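Local coordinates for peptidoglycan glycosyltransferase (Burkholderia ambifaria, PDB 5UY7), which belongs to the penicillin-binding proteins and carries a C-terminal domain related in fold to the serine beta-lactamases, at residues 455-460 with 530-535; 238-243 with 259-264. All blocks are in the same frame, centred on the assembly; numbering follows the deposited sequence.

Interaction 1 of 2, residues 455-460 with 530-535; sequences GYRVGG and PPNMPI. With SO4 (sulfate ion), chain F.
Arg457 N donates to Asn532 OD1 over 2.9 Å, with a nearly straight N-H...O angle of 170°, and so ties the modelled segment after helix 509-526 to the chain entering an edge strand of the penicillin-binding domain. The donor sits slightly off the carbonyl plane of the amide. With chi1 at 71°, the Asn532 amide is folded back over its own backbone, where OD1 can face this N-H while ND2 bonds Met487 O.

A second grip centres on Gly455 O. It accepts Asn532 N at 2.9 Å, almost in line with the carbonyl bond, and more weakly Met533 N at 3.1 Å, so two successive amides of 530-535 converge on one oxygen. A C-H...O contact of 3.3 Å from Gly455 CA to Met533 O supplements them. The positive phi of Gly455 suits glycine.

Farther out, Tyr456 packs against the same segment: Pro531 CA lies over one ring face, 4.0 Å from the centroid of the Tyr456 ring, a CH-pi contact, while OH is bonded to Val529 O and Met524 and Arg525 of helix 509-526 touch the side chain. The Arg457 chain crosses Asn532 at about a right angle, its guanidinium tilted just 15° from the amide plane. NH2 has a salt bridge to Glu439 and NH1 one to a second sulfate; a water also links NH1 to Asn532 O. Ile535 N holds a sulfate, probably from the crystallisation liquor. Met533 CE reaches Arg457 CG at 3.9 Å, and Ile535 CD1 comes to 3.4 Å from Gly455 N.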
loop_
_atom_site.group_PDB
_atom_site.type_symbol
_atom_site.label_atom_id
_atom_site.label_comp_id
_atom_site.label_asym_id
_atom_site.label_seq_id
_atom_site.Cartn_x
_atom_site.Cartn_y
_atom_site.Cartn_z
ATOM N N GLY A 455 -3.724 -11.501 -17.301
ATOM C CA GLY A 455 -2.668 -11.230 -18.254
ATOM C C GLY A 455 -1.421 -10.576 -17.690
ATOM O O GLY A 455 -0.418 -10.483 -18.410
ATOM N N TYR A 456 -1.445 -10.112 -16.444
ATOM C CA TYR A 456 -0.316 -9.364 -15.900
ATOM C C TYR A 456 0.010 -9.831 -14.495
ATOM O O TYR A 456 -0.885 -9.963 -13.657
ATOM C CB TYR A 456 -0.614 -7.861 -15.867
ATOM C CG TYR A 456 -0.764 -7.268 -17.238
ATOM C CD1 TYR A 456 0.349 -6.831 -17.945
ATOM C CD2 TYR A 456 -2.010 -7.171 -17.844
ATOM C CE1 TYR A 456 0.225 -6.299 -19.199
ATOM C CE2 TYR A 456 -2.149 -6.641 -19.117
ATOM C CZ TYR A 456 -1.023 -6.201 -19.787
ATOM O OH TYR A 456 -1.145 -5.665 -21.046
ATOM N N ARG A 457 1.297 -10.026 -14.228
ATOM C CA ARG A 457 1.740 -10.187 -12.853
ATOM C C ARG A 457 1.627 -8.864 -12.116
ATOM O O ARG A 457 2.196 -7.861 -12.556
ATOM C CB ARG A 457 3.181 -10.681 -12.824
ATOM C CG ARG A 457 3.322 -12.080 -13.406
ATOM C CD ARG A 457 4.779 -12.437 -13.594
ATOM N NE ARG A 457 5.540 -12.275 -12.356
ATOM C CZ ARG A 457 6.863 -12.393 -12.296
ATOM N NH1 ARG A 457 7.553 -12.683 -13.388
ATOM N NH2 ARG A 457 7.493 -12.208 -11.133
ATOM N N VAL A 458 0.899 -8.862 -10.996
ATOM C CA VAL A 458 0.720 -7.671 -10.170
ATOM C C VAL A 458 0.852 -8.073 -8.707
ATOM O O VAL A 458 0.874 -9.254 -8.361
ATOM C CB VAL A 458 -0.638 -6.975 -10.411
ATOM C CG1 VAL A 458 -0.840 -6.664 -11.897
ATOM C CG2 VAL A 458 -1.782 -7.823 -9.839
ATOM N N GLY A 459 0.934 -7.068 -7.838
ATOM C CA GLY A 459 0.911 -7.342 -6.412
ATOM C C GLY A 459 0.525 -6.088 -5.666
ATOM O O GLY A 459 0.666 -4.973 -6.177
ATOM N N GLY A 460 0.041 -6.283 -4.446
ATOM C CA GLY A 460 -0.377 -5.158 -3.630
ATOM C C GLY A 460 -1.028 -5.650 -2.352
ATOM O O GLY A 460 -0.998 -6.843 -2.039
ATOM N N PRO A 530 3.269 -5.352 -22.655
ATOM C CA PRO A 530 2.934 -6.704 -23.082
ATOM C C PRO A 530 2.466 -7.527 -21.897
ATOM O O PRO A 530 3.059 -7.448 -20.811
ATOM C CB PRO A 530 4.260 -7.243 -23.647
ATOM C CG PRO A 530 5.160 -6.047 -23.786
ATOM C CD PRO A 530 4.711 -5.076 -22.746
ATOM N N PRO A 531 1.400 -8.306 -22.066
ATOM C CA PRO A 531 1.015 -9.264 -21.025
ATOM C C PRO A 531 2.189 -10.162 -20.681
ATOM O O PRO A 531 2.985 -10.534 -21.549
ATOM C CB PRO A 531 -0.128 -10.053 -21.674
ATOM C CG PRO A 531 -0.688 -9.112 -22.704
ATOM C CD PRO A 531 0.499 -8.363 -23.230
ATOM N N ASN A 532 2.309 -10.500 -19.397
ATOM C CA ASN A 532 3.398 -11.370 -18.971
ATOM C C ASN A 532 2.909 -12.495 -18.067
ATOM O O ASN A 532 3.714 -13.112 -17.354
ATOM C CB ASN A 532 4.525 -10.568 -18.307
ATOM C CG ASN A 532 4.154 -10.034 -16.940
ATOM O OD1 ASN A 532 2.987 -9.982 -16.573
ATOM N ND2 ASN A 532 5.170 -9.621 -16.173
ATOM N N MET A 533 1.620 -12.827 -18.133
ATOM C CA MET A 533 1.066 -13.933 -17.371
ATOM C C MET A 533 0.001 -14.584 -18.246
ATOM O O MET A 533 -0.825 -13.867 -18.840
ATOM C CB MET A 533 0.462 -13.406 -16.069
ATOM C CG MET A 533 -0.001 -14.427 -15.066
ATOM S SD MET A 533 -0.639 -13.522 -13.637
ATOM C CE MET A 533 0.280 -14.283 -12.303
ATOM N N PRO A 534 -0.020 -15.908 -18.356
ATOM C CA PRO A 534 -1.068 -16.561 -19.146
ATOM C C PRO A 534 -2.433 -16.376 -18.507
ATOM O O PRO A 534 -2.564 -16.136 -17.305
ATOM C CB PRO A 534 -0.655 -18.038 -19.150
ATOM C CG PRO A 534 0.789 -18.043 -18.769
ATOM C CD PRO A 534 0.970 -16.872 -17.851
ATOM N N ILE A 535 -3.462 -16.493 -19.342
ATOM C CA ILE A 535 -4.844 -16.441 -18.879
ATOM C C ILE A 535 -5.319 -17.834 -18.487
ATOM O O ILE A 535 -4.861 -18.405 -17.497
ATOM C CB ILE A 535 -5.768 -15.847 -19.952
ATOM C CG1 ILE A 535 -5.300 -14.449 -20.358
ATOM C CG2 ILE A 535 -7.203 -15.812 -19.450
ATOM C CD1 ILE A 535 -5.700 -13.355 -19.397
HETATM S S SO4 F . -2.224 -16.841 -23.293
HETATM O O1 SO4 F . -1.342 -16.013 -24.113
HETATM O O2 SO4 F . -1.497 -18.022 -22.831
HETATM O O3 SO4 F . -3.373 -17.263 -24.090
HETATM O O4 SO4 F . -2.690 -16.073 -22.139
HETATM O O HOH W 1 -3.663 -13.889 -15.928
HETATM O O HOH W 2 6.408 -13.445 -16.234
#

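Interaction 2 of 2, residues 238-243 with 259-264; sequences LVNYPT and NRILTD
Asn240, near the end of the edge strand 235-241 in the central antiparallel sheet of this beta-lactamase-like domain, faces the first turn of the short helix 260-263, and its CA is 6.9 Å from Arg260 CA, the closest CA pair between the segments. The Asn240 amide spans the start of this helix with both of its ends. OD1 accepts Ile261 N at 3.2 Å, in the carbonyl plane and on a lone pair, while ND2 donates to Asn259 OD1 at 2.9 Å. That second donor stands 70° out of the Asn259 carbonyl plane, not on a lone pair, and the two amide planes are 80° apart. Asn259 occupies the N-cap position, so Asn240 binds both the cap residue and a first-turn N-H.

Arg260 bends at chi3, which brings its guanidinium back over the strand end. NH2 meets Pro242 O at 2.6 Å, in the guanidinium plane and nearly straight (168°), whereas NH1 adds a weak bond to the same oxygen. Asn240 CB lies over one guanidinium face. Pro242 follows a cis peptide bond.

Beneath the polar layer, Ile261 CD1 packs on Leu238 CD1 at 3.7 Å and approaches Val239 O at 3.3 Å. Ile261 also touches Ala224 and Met226 of the neighbouring strand 222-229 and Phe391 of helix 390-401, whereas Val239 points away, packing against helix 201-217.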
loop_
_atom_site.group_PDB
_atom_site.type_symbol
_atom_site.label_atom_id
_atom_site.label_comp_id
_atom_site.label_asym_id
_atom_site.label_seq_id
_atom_site.Cartn_x
_atom_site.Cartn_y
_atom_site.Cartn_z
ATOM N N LEU A 238 -5.151 11.377 -10.912
ATOM C CA LEU A 238 -5.478 11.761 -9.542
ATOM C C LEU A 238 -6.953 12.130 -9.560
ATOM O O LEU A 238 -7.311 13.164 -10.129
ATOM C CB LEU A 238 -4.601 12.934 -9.099
ATOM C CG LEU A 238 -4.637 13.474 -7.669
ATOM C CD1 LEU A 238 -3.842 12.583 -6.756
ATOM C CD2 LEU A 238 -4.068 14.886 -7.641
ATOM N N VAL A 239 -7.812 11.270 -9.005
ATOM C CA VAL A 239 -9.258 11.414 -9.150
ATOM C C VAL A 239 -9.933 11.315 -7.790
ATOM O O VAL A 239 -9.684 10.369 -7.037
ATOM C CB VAL A 239 -9.847 10.350 -10.099
ATOM C CG1 VAL A 239 -11.369 10.536 -10.226
ATOM C CG2 VAL A 239 -9.203 10.447 -11.459
ATOM N N ASN A 240 -10.794 12.281 -7.490
ATOM C CA ASN A 240 -11.764 12.186 -6.408
ATOM C C ASN A 240 -13.144 12.063 -7.029
ATOM O O ASN A 240 -13.479 12.834 -7.936
ATOM C CB ASN A 240 -11.716 13.416 -5.504
ATOM C CG ASN A 240 -10.402 13.544 -4.773
ATOM O OD1 ASN A 240 -10.180 12.872 -3.772
ATOM N ND2 ASN A 240 -9.524 14.410 -5.268
ATOM N N TYR A 241 -13.939 11.106 -6.551
ATOM C CA TYR A 241 -15.324 10.978 -6.995
ATOM C C TYR A 241 -16.251 10.833 -5.797
ATOM O O TYR A 241 -16.121 9.855 -5.032
ATOM C CB TYR A 241 -15.510 9.800 -7.955
ATOM C CG TYR A 241 -16.834 9.918 -8.660
ATOM C CD1 TYR A 241 -16.966 10.718 -9.788
ATOM C CD2 TYR A 241 -17.969 9.301 -8.156
ATOM C CE1 TYR A 241 -18.182 10.868 -10.422
ATOM C CE2 TYR A 241 -19.190 9.450 -8.778
ATOM C CZ TYR A 241 -19.293 10.230 -9.915
ATOM O OH TYR A 241 -20.507 10.381 -10.537
ATOM N N PRO A 242 -17.206 11.754 -5.592
ATOM C CA PRO A 242 -17.400 12.956 -6.412
ATOM C C PRO A 242 -16.339 14.026 -6.146
ATOM O O PRO A 242 -15.511 13.868 -5.252
ATOM C CB PRO A 242 -18.791 13.463 -5.989
ATOM C CG PRO A 242 -19.387 12.377 -5.135
ATOM C CD PRO A 242 -18.234 11.628 -4.549
ATOM N N THR A 243 -16.368 15.112 -6.918
ATOM C CA THR A 243 -15.375 16.165 -6.742
ATOM C C THR A 243 -15.663 17.062 -5.543
ATOM O O THR A 243 -14.739 17.706 -5.036
ATOM C CB THR A 243 -15.297 17.030 -7.998
ATOM O OG1 THR A 243 -16.598 17.554 -8.265
ATOM C CG2 THR A 243 -14.834 16.211 -9.190
ATOM N N ASN A 259 -9.117 18.441 -1.702
ATOM C CA ASN A 259 -8.646 17.272 -2.441
ATOM C C ASN A 259 -8.469 16.141 -1.432
ATOM O O ASN A 259 -7.429 16.031 -0.777
ATOM C CB ASN A 259 -7.355 17.592 -3.188
ATOM C CG ASN A 259 -6.983 16.520 -4.197
ATOM O OD1 ASN A 259 -7.072 15.330 -3.915
ATOM N ND2 ASN A 259 -6.570 16.948 -5.386
ATOM N N ARG A 260 -9.496 15.293 -1.311
ATOM C CA ARG A 260 -9.532 14.299 -0.237
ATOM C C ARG A 260 -8.370 13.313 -0.312
ATOM O O ARG A 260 -7.939 12.791 0.723
ATOM C CB ARG A 260 -10.863 13.551 -0.260
ATOM C CG ARG A 260 -12.064 14.461 -0.049
ATOM C CD ARG A 260 -13.356 13.680 0.100
ATOM N NE ARG A 260 -13.689 12.899 -1.090
ATOM C CZ ARG A 260 -14.262 13.394 -2.185
ATOM N NH1 ARG A 260 -14.556 14.686 -2.263
ATOM N NH2 ARG A 260 -14.533 12.599 -3.209
ATOM N N ILE A 261 -7.856 13.034 -1.514
ATOM C CA ILE A 261 -6.684 12.170 -1.640
ATOM C C ILE A 261 -5.534 12.696 -0.800
ATOM O O ILE A 261 -4.754 11.920 -0.232
ATOM C CB ILE A 261 -6.261 12.041 -3.119
ATOM C CG1 ILE A 261 -7.317 11.295 -3.920
ATOM C CG2 ILE A 261 -4.907 11.334 -3.226
ATOM C CD1 ILE A 261 -6.940 11.090 -5.376
ATOM N N LEU A 262 -5.419 14.019 -0.689
ATOM C CA LEU A 262 -4.345 14.646 0.063
ATOM C C LEU A 262 -4.749 15.060 1.472
ATOM O O LEU A 262 -3.884 15.149 2.353
ATOM C CB LEU A 262 -3.845 15.884 -0.686
ATOM C CG LEU A 262 -3.090 15.552 -1.972
ATOM C CD1 LEU A 262 -3.480 16.514 -3.073
ATOM C CD2 LEU A 262 -1.594 15.605 -1.706
ATOM N N THR A 263 -6.032 15.305 1.717
ATOM C CA THR A 263 -6.432 15.887 2.995
ATOM C C THR A 263 -7.026 14.881 3.968
ATOM O O THR A 263 -6.927 15.085 5.181
ATOM C CB THR A 263 -7.436 17.025 2.776
ATOM O OG1 THR A 263 -8.629 16.515 2.167
ATOM C CG2 THR A 263 -6.834 18.103 1.880
ATOM N N ASP A 264 -7.628 13.802 3.485
ATOM C CA ASP A 264 -8.308 12.863 4.368
ATOM C C ASP A 264 -7.345 11.792 4.866
ATOM O O ASP A 264 -6.638 11.158 4.073
ATOM C CB ASP A 264 -9.503 12.229 3.657
ATOM C CG ASP A 264 -10.661 13.208 3.483
ATOM O OD1 ASP A 264 -10.471 14.419 3.741
ATOM O OD2 ASP A 264 -11.760 12.767 3.101
#

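How the interactions relate
From the N terminus, interaction 2 comes first: the chain leaves the sheet after strand 235-241 and, after a connection of which 245-257 are not modelled, 259-264 return to that strand's end. Interaction 1 opens nearly 200 residues later and closes a longer excursion through strands 459-466, 477-485 and 492-499 and then helix 509-526. The two are therefore in series, neither nesting nor crossing. The centres of interactions 1 and 2 are about 29 Å apart, the nearest atoms of interactions 1 and 2 about 17 Å. Both reach the same five-stranded antiparallel sheet, at its two outermost strands. Ser270 and Lys273 follow interaction 2, and Lys461 directly follows Gly460, a pattern consistent with the SxxK and K(T/S)G-type motifs, here Lys-Ser-Gly, of this family.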